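Local coordinates for protein HMG-CoA Lyase (Bacillus subtilis subsp. subtilis, PDB 1YDO) that belongs to the HMGL-like family of TIM-barrel proteins and assembles from two copies of the same chain, at residues 2-7 against 221-226; 49-54 against 80-85; 100-105 against 119-124; 207-212 against 247-252. All coordinates share one frame; numbering follows the deposited sequence.

Interaction 1 (2-7 against 221-226)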
# COMPACT_ATOMS: atom_id res chain seq x y z
N PRO A 2 -18.16 4.08 12.54
CA PRO A 2 -16.90 4.66 13.00
C PRO A 2 -15.82 3.61 13.26
O PRO A 2 -16.09 2.56 13.87
CB PRO A 2 -17.30 5.42 14.26
CG PRO A 2 -18.39 4.55 14.81
CD PRO A 2 -19.21 4.23 13.58
N TYR A 3 -14.60 3.88 12.82
CA TYR A 3 -13.50 2.95 13.02
C TYR A 3 -13.34 2.61 14.50
O TYR A 3 -13.53 3.46 15.37
CB TYR A 3 -12.19 3.54 12.49
CG TYR A 3 -12.20 3.80 11.00
CD1 TYR A 3 -12.27 5.10 10.50
CD2 TYR A 3 -12.16 2.75 10.09
CE1 TYR A 3 -12.30 5.35 9.12
CE2 TYR A 3 -12.19 2.98 8.71
CZ TYR A 3 -12.26 4.28 8.23
OH TYR A 3 -12.29 4.51 6.87
N PRO A 4 -12.98 1.36 14.80
CA PRO A 4 -12.79 0.89 16.17
C PRO A 4 -11.75 1.71 16.92
O PRO A 4 -10.91 2.35 16.31
CB PRO A 4 -12.37 -0.56 15.98
CG PRO A 4 -11.71 -0.54 14.65
CD PRO A 4 -12.66 0.29 13.85
N LYS A 5 -11.82 1.68 18.25
CA LYS A 5 -10.88 2.44 19.08
C LYS A 5 -9.55 1.72 19.27
O LYS A 5 -8.50 2.36 19.35
CB LYS A 5 -11.50 2.73 20.45
CG LYS A 5 -12.62 3.76 20.44
CD LYS A 5 -12.10 5.15 20.10
CE LYS A 5 -13.22 6.19 20.07
NZ LYS A 5 -12.66 7.54 19.79
N LYS A 6 -9.60 0.40 19.34
CA LYS A 6 -8.40 -0.39 19.54
C LYS A 6 -8.40 -1.62 18.64
O LYS A 6 -9.44 -2.25 18.42
CB LYS A 6 -8.30 -0.79 21.02
CG LYS A 6 -6.88 -0.98 21.54
CD LYS A 6 -6.28 -2.29 21.04
CE LYS A 6 -4.86 -2.50 21.56
NZ LYS A 6 -4.34 -3.87 21.26
N VAL A 7 -7.23 -1.94 18.11
CA VAL A 7 -7.08 -3.08 17.23
C VAL A 7 -5.81 -3.84 17.54
O VAL A 7 -4.74 -3.26 17.52
CB VAL A 7 -7.04 -2.65 15.78
CG1 VAL A 7 -6.47 -3.77 14.92
CG2 VAL A 7 -8.44 -2.31 15.32
N THR A 221 -11.02 -1.62 4.59
CA THR A 221 -12.34 -2.20 4.37
C THR A 221 -12.70 -3.11 5.56
O THR A 221 -13.81 -3.06 6.07
CB THR A 221 -12.37 -3.03 3.08
OG1 THR A 221 -12.04 -2.18 1.98
CG2 THR A 221 -13.75 -3.63 2.85
N ALA A 222 -11.75 -3.94 5.97
CA ALA A 222 -11.97 -4.82 7.10
C ALA A 222 -12.22 -4.00 8.37
O ALA A 222 -13.16 -4.28 9.12
CB ALA A 222 -10.77 -5.74 7.29
N LEU A 223 -11.40 -2.99 8.62
CA LEU A 223 -11.60 -2.17 9.80
C LEU A 223 -13.02 -1.63 9.84
O LEU A 223 -13.59 -1.43 10.91
CB LEU A 223 -10.62 -1.00 9.82
CG LEU A 223 -9.27 -1.30 10.43
CD1 LEU A 223 -8.35 -0.15 10.12
CD2 LEU A 223 -9.40 -1.51 11.92
N GLN A 224 -13.58 -1.40 8.66
CA GLN A 224 -14.94 -0.89 8.55
C GLN A 224 -15.98 -1.97 8.80
O GLN A 224 -17.08 -1.66 9.25
CB GLN A 224 -15.16 -0.31 7.17
CG GLN A 224 -14.48 1.01 6.90
CD GLN A 224 -14.74 1.51 5.48
OE1 GLN A 224 -14.38 2.63 5.12
NE2 GLN A 224 -15.36 0.66 4.67
N MSE A 225 -15.65 -3.21 8.51
CA MSE A 225 -16.58 -4.31 8.72
C MSE A 225 -16.64 -4.73 10.17
O MSE A 225 -17.63 -5.32 10.59
CB MSE A 225 -16.20 -5.51 7.86
CG MSE A 225 -16.25 -5.28 6.35
SE MSE A 225 -18.04 -4.78 5.74
CE MSE A 225 -18.99 -6.25 6.60
N GLY A 226 -15.58 -4.45 10.93
CA GLY A 226 -15.54 -4.82 12.34
C GLY A 226 -14.35 -5.63 12.82
O GLY A 226 -14.08 -5.71 14.02

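Interaction 2 (49-54 against 80-85)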
# COMPACT_ATOMS: atom_id res chain seq x y z
N SER A 49 7.93 -22.22 14.03
CA SER A 49 7.06 -23.28 13.54
C SER A 49 7.63 -24.64 13.90
O SER A 49 8.84 -24.87 13.78
CB SER A 49 6.90 -23.20 12.02
OG SER A 49 6.40 -24.41 11.49
N PHE A 50 6.77 -25.55 14.35
CA PHE A 50 7.21 -26.88 14.71
C PHE A 50 6.91 -27.91 13.64
O PHE A 50 6.62 -29.07 13.93
CB PHE A 50 6.59 -27.31 16.04
CG PHE A 50 7.19 -26.63 17.22
CD1 PHE A 50 6.64 -25.47 17.73
CD2 PHE A 50 8.37 -27.10 17.77
CE1 PHE A 50 7.25 -24.79 18.79
CE2 PHE A 50 8.98 -26.43 18.83
CZ PHE A 50 8.43 -25.28 19.33
N VAL A 51 6.96 -27.47 12.39
CA VAL A 51 6.77 -28.39 11.29
C VAL A 51 8.11 -29.12 11.18
O VAL A 51 9.14 -28.55 11.54
CB VAL A 51 6.50 -27.63 9.99
CG1 VAL A 51 6.40 -28.60 8.81
CG2 VAL A 51 5.25 -26.81 10.13
N HIS A 52 8.12 -30.37 10.71
CA HIS A 52 9.37 -31.11 10.58
C HIS A 52 10.45 -30.29 9.85
O HIS A 52 10.25 -29.86 8.71
CB HIS A 52 9.16 -32.43 9.83
CG HIS A 52 10.31 -33.38 9.96
ND1 HIS A 52 11.60 -33.04 9.58
CD2 HIS A 52 10.38 -34.63 10.48
CE1 HIS A 52 12.41 -34.04 9.87
NE2 HIS A 52 11.70 -35.02 10.41
N PRO A 53 11.62 -30.09 10.49
CA PRO A 53 12.73 -29.32 9.92
C PRO A 53 13.07 -29.62 8.46
O PRO A 53 13.68 -28.79 7.78
CB PRO A 53 13.89 -29.66 10.86
CG PRO A 53 13.21 -29.86 12.17
CD PRO A 53 12.02 -30.70 11.78
N LYS A 54 12.68 -30.80 7.98
CA LYS A 54 12.94 -31.20 6.61
C LYS A 54 12.27 -30.27 5.60
O LYS A 54 12.82 -29.98 4.53
CB LYS A 54 12.46 -32.64 6.37
CG LYS A 54 13.54 -33.72 6.42
CD LYS A 54 12.98 -35.13 6.18
CE LYS A 54 14.09 -36.21 6.22
NZ LYS A 54 13.57 -37.61 6.09
N LEU A 80 3.58 -22.39 15.14
CA LEU A 80 2.77 -23.15 14.23
C LEU A 80 2.87 -24.62 14.63
O LEU A 80 3.97 -25.11 14.87
CB LEU A 80 3.28 -22.98 12.81
CG LEU A 80 2.22 -23.25 11.75
CD1 LEU A 80 1.17 -22.15 11.80
CD2 LEU A 80 2.87 -23.28 10.40
N VAL A 81 1.74 -25.32 14.72
CA VAL A 81 1.76 -26.73 15.08
C VAL A 81 1.08 -27.56 14.02
O VAL A 81 -0.13 -27.48 13.84
CB VAL A 81 1.09 -26.97 16.44
CG1 VAL A 81 1.10 -28.48 16.78
CG2 VAL A 81 1.80 -26.18 17.51
N PRO A 82 1.84 -28.40 13.32
CA PRO A 82 1.32 -29.25 12.26
C PRO A 82 0.47 -30.42 12.70
O PRO A 82 -0.47 -30.80 12.00
CB PRO A 82 2.59 -29.71 11.55
CG PRO A 82 3.52 -29.92 12.73
CD PRO A 82 3.27 -28.69 13.58
N ASN A 83 0.80 -31.00 13.85
CA ASN A 83 0.06 -32.15 14.37
C ASN A 83 0.49 -32.52 15.80
O ASN A 83 1.37 -31.88 16.37
CB ASN A 83 0.24 -33.35 13.43
CG ASN A 83 1.68 -33.49 12.95
OD1 ASN A 83 1.93 -33.72 11.76
ND2 ASN A 83 2.63 -33.37 13.88
N GLN A 84 -0.13 -33.55 16.36
CA GLN A 84 0.16 -33.99 17.72
C GLN A 84 1.65 -34.08 18.05
O GLN A 84 2.09 -33.56 19.08
CB GLN A 84 -0.52 -35.34 18.00
CG GLN A 84 -2.04 -35.21 18.23
CD GLN A 84 -2.85 -36.29 17.51
OE1 GLN A 84 -2.65 -36.53 16.32
NE2 GLN A 84 -3.78 -36.92 18.23
N ARG A 85 2.41 -34.71 17.16
CA ARG A 85 3.86 -34.88 17.31
C ARG A 85 4.49 -33.50 17.46
O ARG A 85 5.44 -33.32 18.23
CB ARG A 85 4.45 -35.58 16.08
CG ARG A 85 3.91 -36.99 15.78
CD ARG A 85 2.86 -37.07 14.62
NE ARG A 85 1.52 -36.57 14.98
CZ ARG A 85 0.44 -36.65 14.19
NH1 ARG A 85 -0.73 -36.17 14.60
NH2 ARG A 85 0.53 -37.23 12.99

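Interaction 3 (100-105 against 119-124)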
# COMPACT_ATOMS: atom_id res chain seq x y z
N VAL A 100 -2.99 -24.05 14.47
CA VAL A 100 -3.09 -25.08 13.46
C VAL A 100 -3.31 -24.40 12.11
O VAL A 100 -3.50 -23.18 12.05
CB VAL A 100 -4.25 -26.02 13.74
CG1 VAL A 100 -3.94 -26.83 14.98
CG2 VAL A 100 -5.54 -25.22 13.90
N PHE A 101 -3.29 -25.16 11.03
CA PHE A 101 -3.48 -24.57 9.72
C PHE A 101 -3.92 -25.57 8.67
O PHE A 101 -3.73 -26.78 8.82
CB PHE A 101 -2.19 -23.92 9.22
CG PHE A 101 -1.02 -24.84 9.18
CD1 PHE A 101 -0.30 -25.12 10.34
CD2 PHE A 101 -0.64 -25.47 8.00
CE1 PHE A 101 0.77 -26.02 10.34
CE2 PHE A 101 0.44 -26.37 7.98
CZ PHE A 101 1.14 -26.65 9.14
N MSE A 102 -4.51 -25.04 7.61
CA MSE A 102 -4.97 -25.83 6.49
C MSE A 102 -5.44 -24.89 5.40
O MSE A 102 -5.58 -23.69 5.62
CB MSE A 102 -6.13 -26.75 6.91
CG MSE A 102 -7.42 -26.03 7.18
SE MSE A 102 -8.86 -27.28 7.51
CE MSE A 102 -9.22 -27.80 5.66
N SER A 103 -5.68 -25.43 4.22
CA SER A 103 -6.12 -24.61 3.11
C SER A 103 -7.60 -24.81 2.80
O SER A 103 -8.15 -25.90 2.98
CB SER A 103 -5.28 -24.91 1.87
OG SER A 103 -5.72 -24.15 0.76
N ALA A 104 -8.25 -23.73 2.36
CA ALA A 104 -9.66 -23.77 2.00
C ALA A 104 -9.77 -24.51 0.66
O ALA A 104 -10.71 -25.26 0.42
CB ALA A 104 -10.20 -22.36 1.86
N SER A 105 -8.78 -24.27 -0.20
CA SER A 105 -8.70 -24.90 -1.51
C SER A 105 -8.19 -26.33 -1.37
O SER A 105 -7.18 -26.58 -0.69
CB SER A 105 -7.76 -24.12 -2.43
OG SER A 105 -7.05 -24.98 -3.29
N GLU A 119 -9.31 -34.70 5.66
CA GLU A 119 -8.23 -35.30 6.41
C GLU A 119 -7.61 -34.27 7.32
O GLU A 119 -7.44 -34.52 8.51
CB GLU A 119 -7.18 -35.85 5.46
CG GLU A 119 -7.68 -37.03 4.63
CD GLU A 119 -6.64 -37.52 3.64
OE1 GLU A 119 -5.50 -37.84 4.06
OE2 GLU A 119 -6.96 -37.58 2.43
N SER A 120 -7.26 -33.11 6.77
CA SER A 120 -6.67 -32.06 7.58
C SER A 120 -7.64 -31.67 8.68
O SER A 120 -7.27 -31.55 9.85
CB SER A 120 -6.33 -30.83 6.74
OG SER A 120 -5.21 -31.06 5.92
N LEU A 121 -8.89 -31.47 8.29
CA LEU A 121 -9.91 -31.08 9.26
C LEU A 121 -9.84 -32.04 10.43
O LEU A 121 -9.84 -31.63 11.59
CB LEU A 121 -11.29 -31.14 8.61
CG LEU A 121 -12.45 -30.53 9.40
CD1 LEU A 121 -12.27 -29.02 9.55
CD2 LEU A 121 -13.74 -30.82 8.66
N HIS A 122 -9.78 -33.32 10.12
CA HIS A 122 -9.72 -34.35 11.14
C HIS A 122 -8.48 -34.20 12.02
O HIS A 122 -8.53 -34.41 13.23
CB HIS A 122 -9.75 -35.73 10.48
CG HIS A 122 -9.92 -36.86 11.45
ND1 HIS A 122 -8.86 -37.63 11.87
CD2 HIS A 122 -11.02 -37.34 12.07
CE1 HIS A 122 -9.31 -38.55 12.73
NE2 HIS A 122 -10.61 -38.39 12.86
N ILE A 123 -7.36 -33.83 11.40
CA ILE A 123 -6.12 -33.66 12.14
C ILE A 123 -6.27 -32.53 13.14
O ILE A 123 -6.13 -32.72 14.35
CB ILE A 123 -4.93 -33.32 11.20
CG1 ILE A 123 -4.90 -34.28 10.01
CG2 ILE A 123 -3.62 -33.38 11.97
CD1 ILE A 123 -4.73 -35.74 10.39
N LEU A 124 -6.55 -31.34 12.62
CA LEU A 124 -6.72 -30.15 13.43
C LEU A 124 -7.70 -30.41 14.56
O LEU A 124 -7.48 -29.99 15.69
CB LEU A 124 -7.23 -28.98 12.58
CG LEU A 124 -6.44 -28.66 11.31
CD1 LEU A 124 -6.97 -27.36 10.73
CD2 LEU A 124 -4.95 -28.54 11.62

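Interaction 4 (207-212 against 247-252)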
# COMPACT_ATOMS: atom_id res chain seq x y z
N HIS A 207 -5.02 -12.03 7.64
CA HIS A 207 -3.63 -12.11 7.28
C HIS A 207 -3.54 -11.74 5.80
O HIS A 207 -3.72 -12.59 4.94
CB HIS A 207 -3.12 -13.53 7.50
CG HIS A 207 -1.61 -13.65 7.44
ND1 HIS A 207 -0.96 -14.84 7.64
CD2 HIS A 207 -0.65 -12.72 7.22
CE1 HIS A 207 0.35 -14.65 7.54
NE2 HIS A 207 0.57 -13.37 7.29
N PHE A 208 -3.27 -10.47 5.50
CA PHE A 208 -3.15 -10.03 4.12
C PHE A 208 -1.71 -10.03 3.61
O PHE A 208 -0.76 -9.79 4.36
CB PHE A 208 -3.73 -8.63 3.96
CG PHE A 208 -5.21 -8.57 4.09
CD1 PHE A 208 -6.03 -9.28 3.21
CD2 PHE A 208 -5.80 -7.80 5.09
CE1 PHE A 208 -7.42 -9.24 3.33
CE2 PHE A 208 -7.18 -7.75 5.22
CZ PHE A 208 -8.00 -8.48 4.34
N HIS A 209 -1.56 -10.29 2.31
CA HIS A 209 -0.24 -10.27 1.67
C HIS A 209 -0.26 -9.14 0.64
O HIS A 209 -1.05 -9.19 -0.30
CB HIS A 209 0.02 -11.61 0.95
CG HIS A 209 0.52 -12.69 1.86
ND1 HIS A 209 0.70 -13.98 1.44
CD2 HIS A 209 0.88 -12.66 3.17
CE1 HIS A 209 1.15 -14.72 2.45
NE2 HIS A 209 1.27 -13.94 3.50
N ASP A 210 0.56 -8.11 0.80
CA ASP A 210 0.48 -7.07 -0.21
C ASP A 210 1.41 -7.30 -1.38
O ASP A 210 2.18 -6.43 -1.77
CB ASP A 210 0.69 -5.66 0.37
CG ASP A 210 2.08 -5.43 0.87
OD1 ASP A 210 2.59 -6.33 1.58
OD2 ASP A 210 2.67 -4.36 0.58
N THR A 211 1.33 -8.51 -1.93
CA THR A 211 2.11 -8.85 -3.10
C THR A 211 1.67 -7.89 -4.21
O THR A 211 2.44 -7.57 -5.10
CB THR A 211 1.82 -10.28 -3.54
OG1 THR A 211 2.21 -11.19 -2.50
CG2 THR A 211 2.58 -10.60 -4.81
N ARG A 212 0.43 -7.42 -4.13
CA ARG A 212 -0.09 -6.48 -5.11
C ARG A 212 -0.23 -5.09 -4.49
O ARG A 212 -0.83 -4.19 -5.06
CB ARG A 212 -1.44 -6.95 -5.65
CG ARG A 212 -1.36 -7.64 -7.00
CD ARG A 212 -0.44 -8.86 -6.99
NE ARG A 212 -0.30 -9.42 -8.33
CZ ARG A 212 -1.19 -10.21 -8.92
NH1 ARG A 212 -2.30 -10.55 -8.27
NH2 ARG A 212 -0.98 -10.65 -10.15
N SER A 247 7.02 -8.63 -2.45
CA SER A 247 6.75 -8.66 -1.01
C SER A 247 5.67 -9.66 -0.62
O SER A 247 4.86 -10.06 -1.45
CB SER A 247 6.36 -7.26 -0.51
OG SER A 247 5.48 -6.61 -1.41
N GLY A 248 5.69 -10.07 0.65
CA GLY A 248 4.72 -11.04 1.14
C GLY A 248 3.64 -10.39 1.96
O GLY A 248 2.75 -9.72 1.42
N ASN A 249 3.70 -10.58 3.28
CA ASN A 249 2.70 -9.98 4.16
C ASN A 249 2.97 -8.51 4.37
O ASN A 249 4.08 -8.02 4.16
CB ASN A 249 2.67 -10.69 5.51
CG ASN A 249 3.80 -11.67 5.66
OD1 ASN A 249 4.97 -11.32 5.53
ND2 ASN A 249 3.45 -12.93 5.94
N ALA A 250 1.93 -7.80 4.80
CA ALA A 250 2.03 -6.38 5.05
C ALA A 250 3.03 -6.10 6.16
O ALA A 250 3.09 -6.82 7.14
CB ALA A 250 0.66 -5.83 5.44
N ALA A 251 3.81 -5.04 5.98
CA ALA A 251 4.81 -4.65 6.96
C ALA A 251 4.14 -4.21 8.25
O ALA A 251 3.40 -3.24 8.26
CB ALA A 251 5.64 -3.53 6.40
N THR A 252 4.42 -4.91 9.33
CA THR A 252 3.84 -4.58 10.63
C THR A 252 3.89 -3.10 10.94
O THR A 252 2.90 -2.53 11.37
CB THR A 252 4.55 -5.32 11.76
OG1 THR A 252 4.44 -6.73 11.55
CG2 THR A 252 3.91 -4.96 13.10

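Interaction 1 (2-7 against 221-226)
Leu-223 reaches off its helix and sets one methyl, CD2, against two neighbouring side chains of 2-7: CD2 lies 3.6 Å from Val-7 CG2 and 3.7 Å from Pro-4 CG. Val-7 and Leu-223 are both buried, and this apolar group is the tightly packed part of the contact. The leucine and proline side chains cross at about a right angle, with the methyl at the CG corner of the ring. At the next ring atom, Pro-4 CD comes within 3.5 Å of Leu-223 O, setting the pyrrolidine against the last turn of the helix. Tyr-3 marks the passage to the looser side. Leu-223 CB stands at the edge of its ring, 4.1 Å from CD2, while Gln-224 runs alongside the ring and points the same way. The glutamine chain is extended beyond CG (chi2 179°), which carries its amide out level with the phenol end; ring and amide planes differ by 30°, and Gln-224 CG lies 3.5 Å from Tyr-3 CE2. Both residues are partly exposed, and Gln-224 OE1 is hydrogen-bonded to Gln-224 NE2 of the second subunit. The contact thus ties the N-terminal lead-in of strand 8-11 to the C-terminal end of helix 215-225. Phe-230 of strand 229-232 touches both Val-7 and Leu-223, while Lys-265 pairs through its backbone with Lys-5 and Val-7.

Interaction 2 (49-54 against 80-85)
Ser-49 and Leu-80 form a parallel bridge with CA atoms 4.3 Å apart, in which a nearly straight bond from Phe-50 N to Leu-80 O (2.9 Å, 168° at the hydrogen) joins the backbone bond between Leu-80 and Thr-48, after which the two chains move apart. Side chains of the bridged pair lie on the same face of the sheet, and Ser-49 OG packs 3.7 Å from Leu-80 CB. That hydroxyl stands opposite the backbone N of its own residue (chi1 163°), a position from which it accepts a bond from Val-51 N, 3.2 Å from Ser-49 OG; the result is an ST turn that bends the chain as it leaves the strand. Phe-50 presents the edge of its ring, not a face, to Leu-80 O. Farther along, Pro-82 lies against the turned backbone: its CD is 3.4 Å from Phe-50 O, and its CB is 4.2 Å from Val-51 CG2, the two side chains crossing at a slant. Phe-50 itself is buried between helices 62-68 and 84-93, touching Ala-62, Ile-63 and Ala-66 on the first and Asn-89 and Ala-90 on the second. Chemically, the contact divides into a well-aligned backbone bond at the ends of strands 44-49 and 76-80, and apolar packing by a proline that has no N-H with which to extend the ladder.

Interaction 3 (100-105 against 119-124)
Leu-124 meets Phe-101 at the backbone carbonyl and not at the aromatic ring: CD2 lies 3.5 Å from Phe-101 O, whereas the phenyl group leaves the strand on the side away from 119-124. Neither face nor edge of that ring takes part here, and its neighbours include Tyr-141, Leu-80 and Pro-82. The helix is met instead by the strand residues before and after Phe-101. Leu-124 spreads its two methyls between them, with CD2 at 3.4 Å from Val-100 CB and CD1 at 3.7 Å from the selenium atom SE of Met-102, a selenomethionine. The Met-102 chain stays straight as far as SE (chi2 174°), which carries the selenium out to Leu-124, and bends only beyond it (chi3 -78°). The selenium also approaches the helix one turn earlier, where SE is 4.3 Å from Leu-121 CD1. At the base of the same side chain, Met-102 CB lies 4.1 Å from Ser-120 CB, and the serine turns its hydroxyl to Asn-109 OD1, to which it is hydrogen-bonded. Residues 120, 121 and 124 therefore form one side of the helix, laid along the strand. The axes of the short segments come within 8.8 Å and run 170° apart in direction, the antiparallel strand-to-helix packing of a beta-alpha unit in a TIM barrel. On the sheet side, Val-100 and Met-102 share backbone hydrogen bonds with Tyr-141 of strand 137-143. Helix 156-169 covers the flank, with Leu-162 against Met-102 and with Ala-165 and Phe-169 against Leu-121.

Interaction 4 (207-212 against 247-252)
Ser-247 O is approached twice by Thr-211. The hydroxyl OG1 of Thr-211 donates to Ser-247 O at 3.1 Å, in the carbonyl plane, while Thr-211 CA adds a CA-H...O contact to the same oxygen. In return, Ser-247 OG gives a weak bond to Asp-210 O, the carbonyl of the residue at the centre of an inverse gamma turn. Farther along, His-209 and Asn-249 form a single backbone bridge with CA atoms 3.9 Å apart, beside a weak bond from Ala-250 N to Phe-208 O. The amide of Asn-249 faces two imidazoles. His-207 holds CG anti to its backbone N (chi1 -167°), from where NE2 reaches the amide and accepts from Asn-249 ND2 at 3.2 Å, with ring and amide planes nearly parallel (1° apart) but stepped, each partner lying out of the other's plane. Against His-209 the same amide stands almost upright, the planes 80° apart, and His-209 CD2 lies 3.4 Å from Asn-249 CA. His-209 has its own fixed point, ND1 being bonded to Thr-179 O. Asp-16 touches His-207, His-209 and Asn-249. This gathering of a His-X-His pair, an asparagine and an aspartate, just past the C-terminal end of strand 204-207, is consistent with the divalent-metal site at the C-terminal mouth of the barrel in relatives of the HMGL-like family.

Starting from the N terminus, 2-7 opens the widest loop, which closes only when 221-226 arrives and interaction 1 joins the lead-in of the first strand to helix 215-225. Nested inside it, interaction 2 closes a short loop and joins the ends of strands 44-49 and 76-80, and interaction 3 closes another and joins strand 97-103 to helix 117-133. These two stand in series and touch, Leu-80 CG lying 3.4 Å from Phe-101 CE1. Interaction 4 begins within the large loop but ends beyond it, so it crosses interaction 1, and both reach the second subunit; it joins the loops that follow strands 204-207 and 239-240.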